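Local structure of beta-d-glucoside glucohydrolase (Hypocrea jecorina, 3ZZ1) at residues 87-92 and 324-329. The protein probably hydrolyses terminal, non-reducing beta-D-glucosyl residues with release of beta-D-glucose, as a secreted family 3 beta-glucosidase of cellulose breakdown. Sequence-based numbering, arbitrary orientation.
Sequences VNLIRE and RAIARD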
ATOM      1  N   VAL A  87      -6.224 -10.217  -5.889  1.00 11.78           N
ATOM      2  CA  VAL A  87      -4.870 -10.319  -6.457  1.00 12.02           C
ATOM      3  C   VAL A  87      -4.827  -9.972  -7.947  1.00 12.14           C
ATOM      4  O   VAL A  87      -3.839  -9.410  -8.434  1.00 12.59           O
ATOM      5  CB  VAL A  87      -4.215 -11.713  -6.210  1.00 12.32           C
ATOM      6  CG1 VAL A  87      -3.992 -11.941  -4.713  1.00 12.86           C
ATOM      7  CG2 VAL A  87      -5.041 -12.848  -6.820  1.00 11.73           C
ATOM      8  N   ASN A  88      -5.908 -10.289  -8.657  1.00 11.98           N
ATOM      9  CA  ASN A  88      -6.007 -10.006 -10.085  1.00 12.22           C
ATOM     10  C   ASN A  88      -6.063  -8.511 -10.379  1.00 11.75           C
ATOM     11  O   ASN A  88      -5.326  -8.018 -11.237  1.00 11.18           O
ATOM     12  CB  ASN A  88      -7.202 -10.735 -10.702  1.00 12.82           C
ATOM     13  CG  ASN A  88      -7.098 -12.248 -10.566  1.00 14.82           C
ATOM     14  OD1 ASN A  88      -6.247 -12.889 -11.195  1.00 16.95           O
ATOM     15  ND2 ASN A  88      -7.961 -12.826  -9.736  1.00 15.72           N
ATOM     16  N   LEU A  89      -6.916  -7.790  -9.649  1.00 11.48           N
ATOM     17  CA  LEU A  89      -6.995  -6.334  -9.788  1.00 11.29           C
ATOM     18  C   LEU A  89      -5.692  -5.666  -9.364  1.00 11.20           C
ATOM     19  O   LEU A  89      -5.260  -4.688  -9.974  1.00 11.42           O
ATOM     20  CB  LEU A  89      -8.173  -5.758  -8.991  1.00 11.16           C
ATOM     21  CG  LEU A  89      -9.589  -6.021  -9.518  1.00 10.95           C
ATOM     22  CD1 LEU A  89     -10.623  -5.353  -8.629  1.00 10.53           C
ATOM     23  CD2 LEU A  89      -9.757  -5.565 -10.967  1.00 10.25           C
ATOM     24  N   ILE A  90      -5.068  -6.210  -8.323  1.00 11.34           N
ATOM     25  CA  ILE A  90      -3.806  -5.688  -7.811  1.00 11.36           C
ATOM     26  C   ILE A  90      -2.676  -5.842  -8.829  1.00 11.51           C
ATOM     27  O   ILE A  90      -1.929  -4.891  -9.063  1.00 11.43           O
ATOM     28  CB  ILE A  90      -3.440  -6.315  -6.443  1.00 11.40           C
ATOM     29  CG1 ILE A  90      -4.450  -5.867  -5.382  1.00 10.96           C
ATOM     30  CG2 ILE A  90      -2.011  -5.925  -6.019  1.00 11.33           C
ATOM     31  CD1 ILE A  90      -4.543  -6.776  -4.163  1.00 11.22           C
ATOM     32  N   ARG A  91      -2.568  -7.019  -9.451  1.00 11.91           N
ATOM     33  CA  ARG A  91      -1.557  -7.234 -10.496  1.00 12.15           C
ATOM     34  C   ARG A  91      -1.807  -6.328 -11.706  1.00 12.06           C
ATOM     35  O   ARG A  91      -0.869  -5.726 -12.245  1.00 11.82           O
ATOM     36  CB  ARG A  91      -1.495  -8.697 -10.945  1.00 12.49           C
ATOM     37  CG  ARG A  91      -0.215  -9.020 -11.717  1.00 13.80           C
ATOM     38  CD  ARG A  91      -0.352 -10.195 -12.672  1.00 16.54           C
ATOM     39  NE  ARG A  91       0.875 -10.342 -13.466  1.00 18.90           N
ATOM     40  CZ  ARG A  91       1.074  -9.819 -14.677  1.00 19.66           C
ATOM     41  NH1 ARG A  91       0.122  -9.114 -15.285  1.00 20.24           N
ATOM     42  NH2 ARG A  91       2.234 -10.008 -15.291  1.00 19.74           N
ATOM     43  N   GLU A  92      -3.071  -6.236 -12.120  1.00 11.90           N
ATOM     44  CA  GLU A  92      -3.454  -5.406 -13.263  1.00 12.12           C
ATOM     45  C   GLU A  92      -3.083  -3.938 -13.050  1.00 11.89           C
ATOM     46  O   GLU A  92      -2.566  -3.284 -13.965  1.00 11.87           O
ATOM     47  CB  GLU A  92      -4.955  -5.548 -13.567  1.00 12.05           C
ATOM     48  CG  GLU A  92      -5.457  -4.599 -14.637  1.00 12.61           C
ATOM     49  CD  GLU A  92      -6.931  -4.786 -14.930  1.00 13.77           C
ATOM     50  OE1 GLU A  92      -7.265  -5.693 -15.715  1.00 14.11           O
ATOM     51  OE2 GLU A  92      -7.753  -4.042 -14.354  1.00 13.83           O
ATOM     52  N   ARG A 324     -11.712   2.261 -12.058  1.00 12.38           N
ATOM     53  CA  ARG A 324     -13.139   1.995 -11.876  1.00 12.42           C
ATOM     54  C   ARG A 324     -13.361   0.728 -11.061  1.00 12.23           C
ATOM     55  O   ARG A 324     -14.072   0.753 -10.059  1.00 12.15           O
ATOM     56  CB  ARG A 324     -13.840   1.885 -13.241  1.00 12.53           C
ATOM     57  CG  ARG A 324     -15.334   1.505 -13.202  1.00 13.19           C
ATOM     58  CD  ARG A 324     -16.188   2.664 -12.711  1.00 13.69           C
ATOM     59  NE  ARG A 324     -17.624   2.399 -12.797  1.00 13.76           N
ATOM     60  CZ  ARG A 324     -18.381   2.642 -13.867  1.00 14.33           C
ATOM     61  NH1 ARG A 324     -17.850   3.152 -14.974  1.00 14.75           N
ATOM     62  NH2 ARG A 324     -19.682   2.378 -13.830  1.00 13.63           N
ATOM     63  N   ALA A 325     -12.737  -0.371 -11.487  1.00 12.30           N
ATOM     64  CA  ALA A 325     -12.905  -1.668 -10.825  1.00 12.19           C
ATOM     65  C   ALA A 325     -12.455  -1.646  -9.364  1.00 12.01           C
ATOM     66  O   ALA A 325     -13.167  -2.141  -8.490  1.00 12.10           O
ATOM     67  CB  ALA A 325     -12.178  -2.771 -11.597  1.00 12.24           C
ATOM     68  N   ILE A 326     -11.286  -1.066  -9.100  1.00 11.65           N
ATOM     69  CA  ILE A 326     -10.744  -1.059  -7.740  1.00 11.15           C
ATOM     70  C   ILE A 326     -11.470  -0.065  -6.835  1.00 11.26           C
ATOM     71  O   ILE A 326     -11.781  -0.384  -5.684  1.00 11.37           O
ATOM     72  CB  ILE A 326      -9.217  -0.829  -7.728  1.00 11.12           C
ATOM     73  CG1 ILE A 326      -8.497  -2.064  -8.286  1.00 10.45           C
ATOM     74  CG2 ILE A 326      -8.740  -0.526  -6.315  1.00 11.14           C
ATOM     75  CD1 ILE A 326      -6.989  -1.923  -8.388  1.00  9.90           C
ATOM     76  N   ALA A 327     -11.739   1.133  -7.357  1.00 11.08           N
ATOM     77  CA  ALA A 327     -12.546   2.128  -6.654  1.00 10.83           C
ATOM     78  C   ALA A 327     -13.897   1.543  -6.261  1.00 10.92           C
ATOM     79  O   ALA A 327     -14.425   1.852  -5.194  1.00 10.70           O
ATOM     80  CB  ALA A 327     -12.746   3.352  -7.524  1.00 10.54           C
ATOM     81  N   ARG A 328     -14.441   0.702  -7.142  1.00 11.04           N
ATOM     82  CA  ARG A 328     -15.731   0.035  -6.951  1.00 11.16           C
ATOM     83  C   ARG A 328     -15.626  -1.125  -5.960  1.00 11.06           C
ATOM     84  O   ARG A 328     -16.365  -1.172  -4.975  1.00 10.88           O
ATOM     85  CB  ARG A 328     -16.250  -0.470  -8.310  1.00 11.35           C
ATOM     86  CG  ARG A 328     -17.601  -1.163  -8.280  1.00 11.97           C
ATOM     87  CD  ARG A 328     -17.876  -1.921  -9.577  1.00 13.12           C
ATOM     88  NE  ARG A 328     -16.981  -3.068  -9.750  1.00 13.95           N
ATOM     89  CZ  ARG A 328     -16.295  -3.336 -10.858  1.00 13.79           C
ATOM     90  NH1 ARG A 328     -16.410  -2.557 -11.922  1.00 13.43           N
ATOM     91  NH2 ARG A 328     -15.496  -4.398 -10.902  1.00 14.16           N
ATOM     92  N   ASP A 329     -14.700  -2.049  -6.221  1.00 11.13           N
ATOM     93  CA  ASP A 329     -14.596  -3.294  -5.451  1.00 11.01           C
ATOM     94  C   ASP A 329     -13.877  -3.131  -4.116  1.00 10.92           C
ATOM     95  O   ASP A 329     -13.826  -4.075  -3.319  1.00 10.77           O
ATOM     96  CB  ASP A 329     -13.922  -4.396  -6.285  1.00 11.08           C
ATOM     97  CG  ASP A 329     -14.780  -4.859  -7.452  1.00 11.54           C
ATOM     98  OD1 ASP A 329     -15.998  -4.563  -7.471  1.00 11.16           O
ATOM     99  OD2 ASP A 329     -14.231  -5.520  -8.360  1.00 12.39           O
TER
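Leu89 reaches from helix 87-103 onto helix 320-329 and meets Ala325, Ile326 and Asp329 there. CB of Leu89 lies 3.8 Å from CG1 of Ile326, and the two side chains run past each other in opposite directions. The Ile326 chain is extended (chi2 177°), which carries its CD1 to 3.6 Å from the backbone O of Leu89. Of the two Leu89 methyls, CD2 rests on CB of Ala325 at 3.8 Å, whereas CD1 comes within 3.6 Å of OD2 of Asp329, whose side chain crosses that of leucine at about a right angle. A two-bond salt bridge pairs this carboxylate with Arg328, NE of Arg328 to OD1 of Asp329 at 2.9 Å and NH2 to OD2 at 3.1 Å, both nitrogens standing out of the carboxylate plane. With an alanine at Asp329 the Arg328 guanidinium is likely to be freer to turn, with a gap beside the Leu89 methyl. Farther along, ND2 of Asn322 hydrogen-bonds Glu92 OE2 and Leu89 O, supplementing the apolar packing. The helices, 141° apart, are only roughly antiparallel; they join the TIM-barrel-type N-terminal region to the helix leading into edge strand 332-336 of the next mixed sheet, within the multidomain build of family 3 glycoside hydrolases.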